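Local coordinates for protein tyrosine--tRNA ligase (Pyrococcus horikoshii, PDB 2CYC) that binds L-tyrosine and, as a class I aminoacyl-tRNA synthetase, probably activates it with ATP and transfers it to tRNA(Tyr), at residues A[1-6]-A[26-31]; A[7-12]-A[62-67]; A[56-61]-A[104-109]. All coordinates share one frame; numbering follows the deposited sequence.

Interaction 1. Residues A[1-6]-A[26-31]; sequences MDIEER and HLFEIG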
loop_
_atom_site.group_PDB
_atom_site.type_symbol
_atom_site.label_atom_id
_atom_site.label_comp_id
_atom_site.label_asym_id
_atom_site.label_seq_id
_atom_site.Cartn_x
_atom_site.Cartn_y
_atom_site.Cartn_z
ATOM N N MET A 1 39.079 13.899 -5.216
ATOM C CA MET A 1 39.768 13.392 -6.432
ATOM C C MET A 1 39.093 13.948 -7.676
ATOM O O MET A 1 37.957 14.426 -7.616
ATOM C CB MET A 1 39.772 11.847 -6.472
ATOM C CG MET A 1 38.413 11.162 -6.465
ATOM S SD MET A 1 38.416 9.393 -7.011
ATOM C CE MET A 1 39.418 8.601 -5.761
ATOM N N ASP A 2 39.804 13.906 -8.799
ATOM C CA ASP A 2 39.267 14.412 -10.058
ATOM C C ASP A 2 37.900 13.781 -10.382
ATOM O O ASP A 2 37.695 12.576 -10.214
ATOM C CB ASP A 2 40.263 14.129 -11.190
ATOM C CG ASP A 2 39.916 14.870 -12.465
ATOM O OD1 ASP A 2 38.995 14.430 -13.188
ATOM O OD2 ASP A 2 40.558 15.909 -12.735
ATOM N N ILE A 3 36.965 14.600 -10.845
ATOM C CA ILE A 3 35.636 14.108 -11.174
ATOM C C ILE A 3 35.661 12.957 -12.195
ATOM O O ILE A 3 34.803 12.071 -12.161
ATOM C CB ILE A 3 34.750 15.263 -11.693
ATOM C CG1 ILE A 3 33.296 14.798 -11.804
ATOM C CG2 ILE A 3 35.282 15.776 -13.030
ATOM C CD1 ILE A 3 32.322 15.937 -11.990
ATOM N N GLU A 4 36.653 12.961 -13.085
ATOM C CA GLU A 4 36.772 11.913 -14.097
ATOM C C GLU A 4 37.058 10.560 -13.442
ATOM O O GLU A 4 36.498 9.531 -13.820
ATOM C CB GLU A 4 37.883 12.269 -15.085
ATOM C CG GLU A 4 38.089 11.249 -16.184
ATOM C CD GLU A 4 39.054 11.738 -17.265
ATOM O OE1 GLU A 4 39.325 10.969 -18.203
ATOM O OE2 GLU A 4 39.540 12.887 -17.178
ATOM N N GLU A 5 37.933 10.573 -12.450
ATOM C CA GLU A 5 38.283 9.371 -11.720
ATOM C C GLU A 5 37.098 8.899 -10.866
ATOM O O GLU A 5 36.886 7.692 -10.696
ATOM C CB GLU A 5 39.499 9.654 -10.842
ATOM C CG GLU A 5 39.941 8.496 -9.985
ATOM C CD GLU A 5 41.287 8.761 -9.318
ATOM O OE1 GLU A 5 41.699 7.947 -8.460
ATOM O OE2 GLU A 5 41.931 9.782 -9.661
ATOM N N ARG A 6 36.320 9.844 -10.340
ATOM C CA ARG A 6 35.149 9.490 -9.520
ATOM C C ARG A 6 34.095 8.804 -10.393
ATOM O O ARG A 6 33.514 7.790 -10.007
ATOM C CB ARG A 6 34.536 10.740 -8.874
ATOM C CG ARG A 6 35.481 11.428 -7.902
ATOM C CD ARG A 6 34.840 11.574 -6.525
ATOM N NE ARG A 6 34.062 12.788 -6.476
ATOM C CZ ARG A 6 33.264 13.159 -5.483
ATOM N NH1 ARG A 6 33.095 12.408 -4.397
ATOM N NH2 ARG A 6 32.647 14.318 -5.576
ATOM N N HIS A 26 26.597 15.729 -12.776
ATOM C CA HIS A 26 25.929 16.894 -12.226
ATOM C C HIS A 26 25.991 16.828 -10.695
ATOM O O HIS A 26 26.360 17.804 -10.039
ATOM C CB HIS A 26 24.474 16.913 -12.704
ATOM C CG HIS A 26 23.652 18.019 -12.118
ATOM N ND1 HIS A 26 23.976 19.350 -12.271
ATOM C CD2 HIS A 26 22.508 17.990 -11.394
ATOM C CE1 HIS A 26 23.067 20.094 -11.669
ATOM N NE2 HIS A 26 22.163 19.293 -11.129
ATOM N N LEU A 27 25.637 15.675 -10.126
ATOM C CA LEU A 27 25.677 15.530 -8.673
ATOM C C LEU A 27 27.081 15.770 -8.117
ATOM O O LEU A 27 27.233 16.408 -7.082
ATOM C CB LEU A 27 25.189 14.145 -8.240
ATOM C CG LEU A 27 23.734 13.781 -8.553
ATOM C CD1 LEU A 27 23.339 12.560 -7.730
ATOM C CD2 LEU A 27 22.819 14.950 -8.229
ATOM N N PHE A 28 28.101 15.240 -8.792
ATOM C CA PHE A 28 29.476 15.435 -8.344
ATOM C C PHE A 28 29.839 16.917 -8.384
ATOM O O PHE A 28 30.371 17.460 -7.414
ATOM C CB PHE A 28 30.459 14.651 -9.227
ATOM C CG PHE A 28 30.578 13.184 -8.868
ATOM C CD1 PHE A 28 30.800 12.228 -9.863
ATOM C CD2 PHE A 28 30.496 12.762 -7.543
ATOM C CE1 PHE A 28 30.937 10.870 -9.544
ATOM C CE2 PHE A 28 30.635 11.403 -7.209
ATOM C CZ PHE A 28 30.856 10.458 -8.215
ATOM N N GLU A 29 29.529 17.567 -9.504
ATOM C CA GLU A 29 29.845 18.980 -9.691
ATOM C C GLU A 29 29.176 19.951 -8.730
ATOM O O GLU A 29 29.825 20.877 -8.242
ATOM C CB GLU A 29 29.540 19.404 -11.131
ATOM C CG GLU A 29 30.550 18.874 -12.140
ATOM C CD GLU A 29 30.293 19.363 -13.561
ATOM O OE1 GLU A 29 31.022 18.927 -14.488
ATOM O OE2 GLU A 29 29.366 20.183 -13.747
ATOM N N ILE A 30 27.891 19.745 -8.443
ATOM C CA ILE A 30 27.178 20.652 -7.549
ATOM C C ILE A 30 27.416 20.336 -6.081
ATOM O O ILE A 30 26.926 21.039 -5.203
ATOM C CB ILE A 30 25.666 20.618 -7.827
ATOM C CG1 ILE A 30 25.103 19.242 -7.447
ATOM C CG2 ILE A 30 25.411 20.933 -9.305
ATOM C CD1 ILE A 30 23.666 19.027 -7.854
ATOM N N GLY A 31 28.171 19.277 -5.820
ATOM C CA GLY A 31 28.450 18.897 -4.448
ATOM C C GLY A 31 27.231 18.379 -3.705
ATOM O O GLY A 31 27.101 18.567 -2.495
HETATM O O HOH W 1 30.987 15.896 -4.562
#
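The Phe28 ring lies between two short helices near the start of the chain, and Arg6 and Ile3 close on it from the other helix. Of all the side chains here, Phe28 loses the most surface to the contact. Arg6 meets it in two ways. Arg6 CB sits over the ring face, 4.0 Å from the centroid of the Phe28 ring and 25° off the normal, a CH-pi contact. Further out, the arginine chain bends at chi2 and again at chi3, which brings the guanidinium back to the same ring. CD2 of Phe28 then lies beneath one face of that group, toward its rim, 3.3 Å from Arg6 NH2, with the two planes 30° apart. The polar end of Arg6 looks elsewhere for its main partner: NH1 hydrogen-bonds to the carbonyl of Ala64. A water sits in the guanidinium plane beside NH2, and its link onward to Phe28 O is weak.

Ile3 supplies the purely apolar side. With CG1 anti to the backbone N (chi1 -170°) and an extended tail, it reaches across until Ile3 CD1 is 3.6 Å from Phe28 CB and 3.4 Å from Glu29 CG. Glu29 thus offers its aliphatic part to the isoleucine, while its carboxylate forms a salt bridge with Arg25. Just ahead of Ile3, Asp2 occupies the N-cap: its OD1 accepts from Glu4 N at 2.8 Å and closes the first turn of the helix that carries Ile3 and Arg6. The other helix finishes in a Schellman motif at Gly31.

This pairs helix 3-11 with helix 21-30, the two being joined through strand 15-19. On another side of helix 21-30, Leu27 and Ile30 pack on strand 214-223, while Leu34 touches both Phe28 and Arg6.

Interaction 2. Residues A[7-12]-A[62-67]; sequences INLVLK and QKAGIK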
loop_
_atom_site.group_PDB
_atom_site.type_symbol
_atom_site.label_atom_id
_atom_site.label_comp_id
_atom_site.label_asym_id
_atom_site.label_seq_id
_atom_site.Cartn_x
_atom_site.Cartn_y
_atom_site.Cartn_z
ATOM N N ILE A 7 33.851 9.380 -11.565
ATOM C CA ILE A 7 32.893 8.821 -12.504
ATOM C C ILE A 7 33.314 7.420 -12.914
ATOM O O ILE A 7 32.493 6.506 -12.934
ATOM C CB ILE A 7 32.775 9.707 -13.762
ATOM C CG1 ILE A 7 32.029 10.998 -13.392
ATOM C CG2 ILE A 7 32.077 8.937 -14.890
ATOM C CD1 ILE A 7 31.926 12.025 -14.521
ATOM N N ASN A 8 34.597 7.243 -13.224
ATOM C CA ASN A 8 35.088 5.928 -13.636
ATOM C C ASN A 8 34.926 4.870 -12.546
ATOM O O ASN A 8 34.680 3.707 -12.844
ATOM C CB ASN A 8 36.562 5.991 -14.051
ATOM C CG ASN A 8 36.761 6.656 -15.396
ATOM O OD1 ASN A 8 35.838 6.734 -16.207
ATOM N ND2 ASN A 8 37.976 7.123 -15.647
ATOM N N LEU A 9 35.090 5.264 -11.289
ATOM C CA LEU A 9 34.928 4.321 -10.183
ATOM C C LEU A 9 33.471 3.830 -10.173
ATOM O O LEU A 9 33.199 2.651 -9.933
ATOM C CB LEU A 9 35.249 5.000 -8.843
ATOM C CG LEU A 9 36.534 4.756 -8.023
ATOM C CD1 LEU A 9 37.366 3.632 -8.591
ATOM C CD2 LEU A 9 37.336 6.050 -7.957
ATOM N N VAL A 10 32.529 4.736 -10.432
ATOM C CA VAL A 10 31.118 4.350 -10.438
ATOM C C VAL A 10 30.829 3.470 -11.656
ATOM O O VAL A 10 30.099 2.481 -11.571
ATOM C CB VAL A 10 30.199 5.598 -10.481
ATOM C CG1 VAL A 10 28.731 5.182 -10.673
ATOM C CG2 VAL A 10 30.355 6.391 -9.201
ATOM N N LEU A 11 31.438 3.835 -12.779
ATOM C CA LEU A 11 31.256 3.137 -14.045
ATOM C C LEU A 11 31.970 1.795 -14.220
ATOM O O LEU A 11 31.505 0.953 -14.980
ATOM C CB LEU A 11 31.660 4.071 -15.191
ATOM C CG LEU A 11 30.630 5.094 -15.682
ATOM C CD1 LEU A 11 29.590 4.383 -16.515
ATOM C CD2 LEU A 11 29.971 5.810 -14.505
ATOM N N LYS A 12 33.073 1.574 -13.518
ATOM C CA LYS A 12 33.810 0.327 -13.695
ATOM C C LYS A 12 33.024 -0.945 -13.383
ATOM O O LYS A 12 32.156 -0.962 -12.497
ATOM C CB LYS A 12 35.100 0.344 -12.874
ATOM C CG LYS A 12 34.890 0.570 -11.398
ATOM C CD LYS A 12 36.216 0.590 -10.630
ATOM C CE LYS A 12 36.881 -0.781 -10.595
ATOM N NZ LYS A 12 37.884 -0.876 -9.502
ATOM N N GLN A 62 33.014 3.706 -2.179
ATOM C CA GLN A 62 33.732 4.270 -1.042
ATOM C C GLN A 62 34.931 5.080 -1.557
ATOM O O GLN A 62 35.154 6.211 -1.118
ATOM C CB GLN A 62 34.234 3.161 -0.095
ATOM C CG GLN A 62 33.148 2.346 0.621
ATOM C CD GLN A 62 33.733 1.377 1.658
ATOM O OE1 GLN A 62 34.678 0.637 1.376
ATOM N NE2 GLN A 62 33.166 1.380 2.859
ATOM N N LYS A 63 35.687 4.511 -2.498
ATOM C CA LYS A 63 36.861 5.206 -3.039
ATOM C C LYS A 63 36.517 6.495 -3.768
ATOM O O LYS A 63 37.354 7.391 -3.898
ATOM C CB LYS A 63 37.649 4.294 -3.986
ATOM C CG LYS A 63 38.398 3.184 -3.280
ATOM C CD LYS A 63 39.241 2.366 -4.251
ATOM C CE LYS A 63 39.909 1.179 -3.550
ATOM N NZ LYS A 63 38.920 0.211 -2.985
ATOM N N ALA A 64 35.286 6.585 -4.255
ATOM C CA ALA A 64 34.850 7.775 -4.962
ATOM C C ALA A 64 34.323 8.809 -3.966
ATOM O O ALA A 64 33.910 9.891 -4.356
ATOM C CB ALA A 64 33.752 7.415 -5.962
ATOM N N GLY A 65 34.328 8.468 -2.682
ATOM C CA GLY A 65 33.835 9.406 -1.685
ATOM C C GLY A 65 32.321 9.376 -1.525
ATOM O O GLY A 65 31.703 10.395 -1.220
ATOM N N ILE A 66 31.724 8.206 -1.739
ATOM C CA ILE A 66 30.279 8.022 -1.596
ATOM C C ILE A 66 30.015 7.247 -0.301
ATOM O O ILE A 66 30.687 6.250 -0.029
ATOM C CB ILE A 66 29.712 7.208 -2.788
ATOM C CG1 ILE A 66 29.886 8.006 -4.091
ATOM C CG2 ILE A 66 28.239 6.856 -2.534
ATOM C CD1 ILE A 66 29.668 7.190 -5.345
ATOM N N LYS A 67 29.053 7.706 0.503
ATOM C CA LYS A 67 28.715 7.019 1.756
ATOM C C LYS A 67 27.855 5.803 1.406
ATOM O O LYS A 67 26.748 5.942 0.883
ATOM C CB LYS A 67 27.935 7.953 2.688
ATOM C CG LYS A 67 27.715 7.394 4.096
ATOM C CD LYS A 67 29.033 7.259 4.870
ATOM C CE LYS A 67 28.800 6.784 6.306
ATOM N NZ LYS A 67 30.064 6.338 6.979
#
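This is a small apolar helix-to-turn contact where the N-terminal helix packs on the Rossmann-type nucleotide-binding fold of class I synthetases. The last turns of helix 3-11 lie against the C-terminal end of helix 48-63 and the turn that follows it. Helix 48-63 is the connection of a beta-alpha-beta crossover: it links the parallel neighbours 36-40 and 69-72, and residues 64-67 are where the chain leaves the helix for the second strand. A Schellman motif makes that exit. Gly65 takes a positive phi of 83°, and its N donates to Gln62 O.

Leu9 and Ala64 mark the closest approach of the backbones, with their CA atoms 6.3 Å apart. Their CB atoms face each other at 4.0 Å, and the small alanine lets the helix come this near. Leu9 also lies beside the first carbon of Lys63, CG to CB 4.2 Å, before the rest of the lysine leads away. The torsions of Leu9 are off the staggered values, so the exact placing of its methyls is less certain than that of its CB.

Lys12 NZ is 6.7 Å from Lys63 NZ, but this pair of like charges is probably eased by Asp60 and Glu300, both salt-bridged to Lys12. Deeper in, Phe61 touches both Val10 and Ile66. These two side chains cross at about a right angle and meet end to end. Ile66 holds CG1 opposite its carbonyl carbon (chi1 -65°), and the extended chi2 carries Ile66 CD1 on to Val10 CG2, 4.0 Å away.

Interaction 3. Residues A[56-61]-A[104-109]; sequences AKIADF and KSIEVM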
loop_
_atom_site.group_PDB
_atom_site.type_symbol
_atom_site.label_atom_id
_atom_site.label_comp_id
_atom_site.label_asym_id
_atom_site.label_seq_id
_atom_site.Cartn_x
_atom_site.Cartn_y
_atom_site.Cartn_z
ATOM N N ALA A 56 32.024 -5.500 -4.645
ATOM C CA ALA A 56 32.946 -4.789 -5.525
ATOM C C ALA A 56 32.478 -3.343 -5.739
ATOM O O ALA A 56 33.271 -2.412 -5.640
ATOM C CB ALA A 56 33.051 -5.504 -6.854
ATOM N N LYS A 57 31.189 -3.143 -6.015
ATOM C CA LYS A 57 30.706 -1.778 -6.234
ATOM C C LYS A 57 30.769 -0.939 -4.957
ATOM O O LYS A 57 31.112 0.246 -5.001
ATOM C CB LYS A 57 29.274 -1.772 -6.791
ATOM C CG LYS A 57 29.146 -2.286 -8.223
ATOM C CD LYS A 57 30.304 -1.806 -9.123
ATOM C CE LYS A 57 30.382 -0.279 -9.216
ATOM N NZ LYS A 57 31.629 0.161 -9.909
ATOM N N ILE A 58 30.429 -1.547 -3.822
ATOM C CA ILE A 58 30.482 -0.822 -2.570
ATOM C C ILE A 58 31.919 -0.320 -2.378
ATOM O O ILE A 58 32.135 0.839 -1.998
ATOM C CB ILE A 58 30.026 -1.721 -1.403
ATOM C CG1 ILE A 58 28.486 -1.815 -1.413
ATOM C CG2 ILE A 58 30.515 -1.159 -0.087
ATOM C CD1 ILE A 58 27.924 -2.928 -0.515
ATOM N N ALA A 59 32.895 -1.175 -2.679
ATOM C CA ALA A 59 34.300 -0.793 -2.556
ATOM C C ALA A 59 34.605 0.375 -3.489
ATOM O O ALA A 59 35.264 1.339 -3.090
ATOM C CB ALA A 59 35.219 -1.985 -2.889
ATOM N N ASP A 60 34.135 0.288 -4.733
ATOM C CA ASP A 60 34.366 1.362 -5.699
ATOM C C ASP A 60 33.750 2.671 -5.229
ATOM O O ASP A 60 34.381 3.735 -5.316
ATOM C CB ASP A 60 33.767 1.029 -7.072
ATOM C CG ASP A 60 34.432 -0.159 -7.737
ATOM O OD1 ASP A 60 35.608 -0.449 -7.427
ATOM O OD2 ASP A 60 33.780 -0.792 -8.590
ATOM N N PHE A 61 32.511 2.593 -4.744
ATOM C CA PHE A 61 31.808 3.786 -4.300
ATOM C C PHE A 61 32.541 4.482 -3.152
ATOM O O PHE A 61 32.679 5.709 -3.156
ATOM C CB PHE A 61 30.352 3.454 -3.897
ATOM C CG PHE A 61 29.501 2.907 -5.036
ATOM C CD1 PHE A 61 29.698 3.340 -6.351
ATOM C CD2 PHE A 61 28.491 1.978 -4.786
ATOM C CE1 PHE A 61 28.899 2.858 -7.402
ATOM C CE2 PHE A 61 27.681 1.483 -5.830
ATOM C CZ PHE A 61 27.888 1.927 -7.143
ATOM N N LYS A 104 32.047 -9.466 5.158
ATOM C CA LYS A 104 33.213 -10.199 4.681
ATOM C C LYS A 104 33.326 -10.188 3.155
ATOM O O LYS A 104 34.428 -10.233 2.613
ATOM C CB LYS A 104 33.187 -11.636 5.201
ATOM C CG LYS A 104 33.146 -11.732 6.730
ATOM C CD LYS A 104 34.298 -10.987 7.409
ATOM C CE LYS A 104 34.040 -10.852 8.912
ATOM N NZ LYS A 104 35.109 -10.104 9.649
ATOM N N SER A 105 32.193 -10.124 2.460
ATOM C CA SER A 105 32.224 -10.084 1.002
ATOM C C SER A 105 32.799 -8.746 0.559
ATOM O O SER A 105 33.619 -8.683 -0.349
ATOM C CB SER A 105 30.820 -10.258 0.426
ATOM O OG SER A 105 30.349 -11.576 0.640
ATOM N N ILE A 106 32.359 -7.674 1.211
ATOM C CA ILE A 106 32.840 -6.332 0.898
ATOM C C ILE A 106 34.352 -6.292 1.136
ATOM O O ILE A 106 35.114 -5.742 0.345
ATOM C CB ILE A 106 32.145 -5.286 1.800
ATOM C CG1 ILE A 106 30.666 -5.182 1.414
ATOM C CG2 ILE A 106 32.839 -3.936 1.683
ATOM C CD1 ILE A 106 29.817 -4.469 2.430
ATOM N N GLU A 107 34.775 -6.910 2.224
ATOM C CA GLU A 107 36.176 -6.942 2.578
ATOM C C GLU A 107 37.056 -7.645 1.542
ATOM O O GLU A 107 38.080 -7.096 1.147
ATOM C CB GLU A 107 36.324 -7.600 3.938
ATOM C CG GLU A 107 37.730 -7.693 4.449
ATOM C CD GLU A 107 37.757 -8.318 5.819
ATOM O OE1 GLU A 107 37.351 -7.638 6.787
ATOM O OE2 GLU A 107 38.162 -9.494 5.923
ATOM N N VAL A 108 36.676 -8.840 1.087
ATOM C CA VAL A 108 37.508 -9.518 0.088
ATOM C C VAL A 108 37.516 -8.801 -1.251
ATOM O O VAL A 108 38.430 -8.997 -2.050
ATOM C CB VAL A 108 37.087 -10.984 -0.166
ATOM C CG1 VAL A 108 37.152 -11.778 1.131
ATOM C CG2 VAL A 108 35.709 -11.030 -0.782
ATOM N N MET A 109 36.501 -7.984 -1.513
ATOM C CA MET A 109 36.467 -7.243 -2.774
ATOM C C MET A 109 37.189 -5.908 -2.604
ATOM O O MET A 109 37.096 -5.026 -3.454
ATOM C CB MET A 109 35.024 -7.017 -3.242
ATOM C CG MET A 109 34.290 -8.314 -3.564
ATOM S SD MET A 109 35.301 -9.439 -4.595
ATOM C CE MET A 109 35.160 -8.634 -6.207
#
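Met109 curls over Ala56 where helix 87-108 ends against helix 48-63, and its bent chain accounts for the touch of its end methyl. Its CG stands anti to the carbonyl carbon; chi2 (-47°) and chi3 (-76°) then turn the same way, folding the thioether compactly and bringing Met109 CE back to 3.8 Å from Ala56 CB. The base of the side chain is close too, with Met109 CB 3.6 Å from Ala56 N. Ala56 suits so close an approach, its CA 5.1 Å from that of Met109. One turn along, Ala59 sets its CB 3.6 Å from Met109 O, a van der Waals contact with the backbone of the first residue past the helix.

Ile58 and Ile106 form the second half. They share the same conformation: CG1 beside the backbone N, CG2 anti to it, and the tail extended. They cross at about a right angle and meet branch for branch: CD1 of Ile58 meets CD1 of Ile106 tip to tip at 3.8 Å, and their CG2 methyls are 4.0 Å apart.

Every residue that touches here is buried, and the charged side chains of 56-61, Lys57 and Asp60, are turned to other partners. Lys57 points away from helix 87-108, its chain coiled through three successive bends so that NZ reaches Asp60 OD2 at 2.7 Å in a salt bridge one turn on. It approaches from the anti side of the carboxylate, 17° out of its plane. NZ also donates to the carbonyls of Leu9, Val10 and Lys12, and Asp60 OD1 pairs with Lys12.

Helices 48-63 and 87-108 connect the successive parallel strands 36-40, 69-72 and 117-120. Side-by-side crossover helices packed through aliphatic side chains are characteristic of the Rossmann-type fold in the catalytic domain of class I synthetases.

In the fold
The three contacts run as a chain from the N-terminal helices into the body of the catalytic fold. Interactions 1 and 2 share helix 3-11, with centres about 10 Å apart, and Arg6 NH1 ties one to the other through Ala64 O at 2.6 Å. Interactions 2 and 3 share helix 48-63, their centres about 12 Å apart. Here Lys57 NZ is the bridge, 2.9 Å from both Leu9 O and Lys12 O at the end of helix 3-11. Interaction 1 lies away from the tyrosine site, but the side chains of Ile66 and Ile58 are each about 9 Å from that of tyrosine-binding Tyr37, and Ile58 is about 12 Å from the bound tyrosine.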